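Local coordinates for tudor and KH domain-containing protein homolog (Bombyx mori, PDB 5VQH) that takes part in primary piRNA biogenesis during spermatogenesis, using its Tudor domain to recognise symmetrically methylated Piwi proteins and so help repress transposons, at residues His72-Val75 / Gly76-Val79; Ala172-Arg175 / Phe176-Thr180. One frame throughout, in Å; residues are numbered along the deposited sequence.

Interaction 1 (His72-Val75 / Gly76-Val79)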
loop_
_atom_site.group_PDB
_atom_site.type_symbol
_atom_site.label_atom_id
_atom_site.label_comp_id
_atom_site.label_asym_id
_atom_site.label_seq_id
_atom_site.Cartn_x
_atom_site.Cartn_y
_atom_site.Cartn_z
ATOM N N HIS A 72 -12.495 -22.650 0.053
ATOM C CA HIS A 72 -13.344 -21.500 -0.167
ATOM C C HIS A 72 -12.584 -20.192 0.048
ATOM O O HIS A 72 -11.764 -20.083 0.950
ATOM C CB HIS A 72 -14.535 -21.531 0.781
ATOM C CG HIS A 72 -15.521 -20.434 0.525
ATOM N ND1 HIS A 72 -15.763 -19.424 1.433
ATOM C CD2 HIS A 72 -16.290 -20.159 -0.558
ATOM C CE1 HIS A 72 -16.656 -18.590 0.928
ATOM N NE2 HIS A 72 -16.988 -19.013 -0.280
ATOM N N VAL A 73 -12.898 -19.191 -0.761
ATOM C CA VAL A 73 -12.322 -17.882 -0.622
ATOM C C VAL A 73 -13.397 -16.804 -0.667
ATOM O O VAL A 73 -14.319 -16.876 -1.462
ATOM C CB VAL A 73 -11.250 -17.626 -1.677
ATOM C CG1 VAL A 73 -11.786 -17.694 -3.085
ATOM C CG2 VAL A 73 -10.583 -16.286 -1.447
ATOM N N SER A 74 -13.264 -15.819 0.220
ATOM C CA SER A 74 -14.256 -14.768 0.419
ATOM C C SER A 74 -13.634 -13.382 0.252
ATOM O O SER A 74 -12.468 -13.181 0.491
ATOM C CB SER A 74 -14.877 -14.869 1.814
ATOM O OG SER A 74 -14.787 -16.196 2.291
ATOM N N VAL A 75 -14.434 -12.432 -0.183
ATOM C CA VAL A 75 -13.972 -11.091 -0.285
ATOM C C VAL A 75 -13.709 -10.647 1.133
ATOM O O VAL A 75 -14.453 -10.982 2.045
ATOM C CB VAL A 75 -15.009 -10.220 -1.009
ATOM C CG1 VAL A 75 -14.966 -8.776 -0.576
ATOM C CG2 VAL A 75 -14.760 -10.302 -2.495
ATOM N N GLY A 76 -12.617 -9.914 1.311
ATOM C CA GLY A 76 -12.241 -9.406 2.612
ATOM C C GLY A 76 -11.381 -10.378 3.363
ATOM O O GLY A 76 -10.924 -10.065 4.441
ATOM N N GLN A 77 -11.147 -11.561 2.797
ATOM C CA GLN A 77 -10.351 -12.594 3.463
ATOM C C GLN A 77 -8.877 -12.302 3.328
ATOM O O GLN A 77 -8.417 -11.956 2.259
ATOM C CB GLN A 77 -10.614 -13.934 2.836
ATOM C CG GLN A 77 -9.969 -15.122 3.543
ATOM C CD GLN A 77 -10.412 -16.472 2.956
ATOM O OE1 GLN A 77 -11.413 -16.554 2.277
ATOM N NE2 GLN A 77 -9.656 -17.532 3.224
ATOM N N VAL A 78 -8.132 -12.497 4.413
ATOM C CA VAL A 78 -6.665 -12.399 4.382
ATOM C C VAL A 78 -6.021 -13.756 4.070
ATOM O O VAL A 78 -6.297 -14.748 4.749
ATOM C CB VAL A 78 -6.116 -11.859 5.704
ATOM C CG1 VAL A 78 -4.609 -11.760 5.664
ATOM C CG2 VAL A 78 -6.766 -10.522 6.050
ATOM N N VAL A 79 -5.135 -13.759 3.072
ATOM C CA VAL A 79 -4.561 -14.970 2.493
ATOM C C VAL A 79 -3.044 -14.855 2.193
ATOM O O VAL A 79 -2.424 -13.791 2.357
ATOM C CB VAL A 79 -5.272 -15.275 1.165
ATOM C CG1 VAL A 79 -6.745 -15.640 1.405
ATOM C CG2 VAL A 79 -5.157 -14.073 0.208
HETATM O O HOH W 1 -13.488 -18.195 3.209
#

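Interaction 2 (Ala172-Arg175 / Phe176-Thr180)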
loop_
_atom_site.group_PDB
_atom_site.type_symbol
_atom_site.label_atom_id
_atom_site.label_comp_id
_atom_site.label_asym_id
_atom_site.label_seq_id
_atom_site.Cartn_x
_atom_site.Cartn_y
_atom_site.Cartn_z
ATOM N N ALA A 172 2.178 13.117 -14.192
ATOM C CA ALA A 172 2.161 13.653 -12.837
ATOM C C ALA A 172 2.398 12.485 -11.895
ATOM O O ALA A 172 3.294 12.540 -11.067
ATOM C CB ALA A 172 0.822 14.305 -12.523
ATOM N N VAL A 173 1.600 11.426 -12.056
ATOM C CA VAL A 173 1.723 10.242 -11.250
ATOM C C VAL A 173 3.109 9.698 -11.406
ATOM O O VAL A 173 3.737 9.318 -10.420
ATOM C CB VAL A 173 0.730 9.155 -11.641
ATOM C CG1 VAL A 173 0.919 7.927 -10.769
ATOM C CG2 VAL A 173 -0.699 9.659 -11.490
ATOM N N GLU A 174 3.609 9.668 -12.628
ATOM C CA GLU A 174 4.945 9.117 -12.893
ATOM C C GLU A 174 6.057 9.862 -12.133
ATOM O O GLU A 174 6.981 9.273 -11.561
ATOM C CB GLU A 174 5.225 9.192 -14.395
ATOM C CG GLU A 174 6.608 8.698 -14.799
ATOM C CD GLU A 174 6.965 7.363 -14.176
ATOM O OE1 GLU A 174 6.066 6.499 -14.037
ATOM O OE2 GLU A 174 8.154 7.181 -13.830
ATOM N N ARG A 175 5.940 11.175 -12.148
ATOM C CA ARG A 175 6.922 12.047 -11.560
ATOM C C ARG A 175 6.880 11.956 -10.016
ATOM O O ARG A 175 7.927 11.991 -9.328
ATOM C CB ARG A 175 6.633 13.446 -12.084
ATOM C CG ARG A 175 7.609 14.489 -11.648
ATOM C CD ARG A 175 8.866 14.523 -12.477
ATOM N NE ARG A 175 9.748 15.446 -11.783
ATOM C CZ ARG A 175 10.955 15.151 -11.329
ATOM N NH1 ARG A 175 11.510 13.942 -11.534
ATOM N NH2 ARG A 175 11.638 16.096 -10.695
ATOM N N PHE A 176 5.670 11.797 -9.500
ATOM C CA PHE A 176 5.467 11.529 -8.105
ATOM C C PHE A 176 6.116 10.204 -7.741
ATOM O O PHE A 176 6.647 10.078 -6.646
ATOM C CB PHE A 176 3.967 11.522 -7.774
ATOM C CG PHE A 176 3.643 11.237 -6.314
ATOM C CD1 PHE A 176 4.053 12.098 -5.306
ATOM C CD2 PHE A 176 2.854 10.126 -5.950
ATOM C CE1 PHE A 176 3.727 11.848 -3.975
ATOM C CE2 PHE A 176 2.514 9.877 -4.614
ATOM C CZ PHE A 176 2.965 10.740 -3.626
ATOM N N GLU A 177 6.101 9.222 -8.643
ATOM C CA GLU A 177 6.785 7.980 -8.340
ATOM C C GLU A 177 8.298 8.167 -8.352
ATOM O O GLU A 177 9.017 7.439 -7.683
ATOM C CB GLU A 177 6.381 6.869 -9.295
ATOM C CG GLU A 177 4.903 6.507 -9.238
ATOM C CD GLU A 177 4.561 5.256 -10.045
ATOM O OE1 GLU A 177 5.463 4.445 -10.318
ATOM O OE2 GLU A 177 3.386 5.058 -10.402
ATOM N N GLU A 178 8.796 9.109 -9.135
ATOM C CA GLU A 178 10.247 9.311 -9.212
ATOM C C GLU A 178 10.670 10.058 -7.964
ATOM O O GLU A 178 11.630 9.661 -7.307
ATOM C CB GLU A 178 10.674 10.088 -10.461
ATOM C CG GLU A 178 10.672 9.269 -11.753
ATOM C CD GLU A 178 10.460 10.115 -13.043
ATOM O OE1 GLU A 178 10.822 11.319 -13.075
ATOM O OE2 GLU A 178 9.929 9.574 -14.049
ATOM N N LEU A 179 9.942 11.122 -7.633
ATOM C CA LEU A 179 10.314 11.957 -6.507
ATOM C C LEU A 179 10.291 11.181 -5.192
ATOM O O LEU A 179 11.175 11.373 -4.358
ATOM C CB LEU A 179 9.384 13.160 -6.387
ATOM C CG LEU A 179 9.425 14.163 -7.530
ATOM C CD1 LEU A 179 8.288 15.154 -7.404
ATOM C CD2 LEU A 179 10.770 14.860 -7.524
ATOM N N THR A 180 9.294 10.302 -5.009
ATOM C CA THR A 180 9.213 9.450 -3.798
ATOM C C THR A 180 10.089 8.223 -3.895
ATOM O O THR A 180 10.279 7.531 -2.882
ATOM C CB THR A 180 7.775 8.947 -3.516
ATOM O OG1 THR A 180 7.327 8.078 -4.575
ATOM C CG2 THR A 180 6.795 10.117 -3.358
#

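Interaction 1 (His72-Val75 / Gly76-Val79)
Gln77 folds back over the chain that leads into it, and its amide oxygen OE1 takes the backbone N-H of Ser74 at 2.9 Å. The bond is somewhat bent, 148° at the hydrogen, with the donor tilted modestly from the plane of the amide. What carries the amide back there is an almost fully stretched side chain: CG lies opposite the backbone N (chi1 -173°) and the rest is extended. This is the tight part of the contact. OE1 also sits 3.3 Å from Val73 CA, and the Val73 side chain crosses that of Gln77 at about a right angle, bringing CG2 to 3.8 Å from OE1. From Ser74 to Gln77 the backbone makes a type II beta turn, closed by the hydrogen bond from Gln77 N to Ser74 O at 3.1 Å. Gly76 takes the third position with a positive phi of 89°, the usual place for glycine in such a turn. After the turn the chain enters strand 78-82 of the five-stranded antiparallel Tudor sheet, and backbone hydrogen bonds of Gly76 and Gln77 with Val94 tie it to strand 89-98. The outer side is looser and wet. A water donates to Gln77 OE1 at 2.8 Å, giving that oxygen a second donor, and is hydrogen-bonded as well to Ser74 OG (2.6 Å) and to ND1 of the exposed His72 (3.1 Å).

Interaction 2 (Ala172-Arg175 / Phe176-Thr180)
Arg175 and Glu178 meet at about a right angle in an i to i+3 salt bridge on the surface of helix 170-179. NH1 of Arg175 gives a hydrogen bond within it to Glu178 OE1 at 3.1 Å. The oxygen lies almost exactly in the guanidinium plane and accepts through its anti lone pair, while the two flat groups are turned 57° against each other. A bend at chi2 of Arg175 (82°) swings the guanidinium along the helix, so that one of its faces lies over Leu179, with CD2 3.5 Å from NH2 and off toward the rim. NE of Arg175 makes a second salt bridge, to OE1 of Glu232 just beyond helix 225-231, and Val228 touches both Arg175 and Leu179.

On the neighbouring flank Val173 and Glu177 run side by side in the same direction, CG1 being 3.8 Å from Glu177 OE2. The buried Phe176 ring meets Phe36 edge-to-face; Thr180 CG2 covers part of one ring face, and Thr180 OG1 adds a second donor to Phe176 O beside the i to i+4 bond from Thr180 N. The helix thus packs against strand 23-30 and helix 225-231 in the mixed-sheet half of the extended Tudor domain.

Glu174 and Glu178 approach with their carboxylate planes 54° apart and OE2 to OE2 at only 3.0 Å, two acceptors facing each other. Arg175 probably offsets part of the negative charge through the other Glu178 oxygen, yet a pair this close probably raises the proton affinity of at least one carboxylate.

Following the chain from the N terminus, interaction 1 comes first: after helix 62-66 it closes a short turn that delivers the chain into strand 78-82 of the antiparallel Tudor sheet. Interaction 2 opens much later, past strand 142-146 and an unmodelled stretch, and binds successive turns of helix 170-179 before strand 187-198. The two are in series, neither nested nor crossed, with centres about 32 Å apart on opposite sides of the chain's centre. The first joins the Tudor sheet's entry to strand 89-98; the second belongs to the larger mixed-sheet part, packing against strand 23-30 and helix 225-231. The side chain of Glu177 is about 10 Å from the bound dimethylarginine.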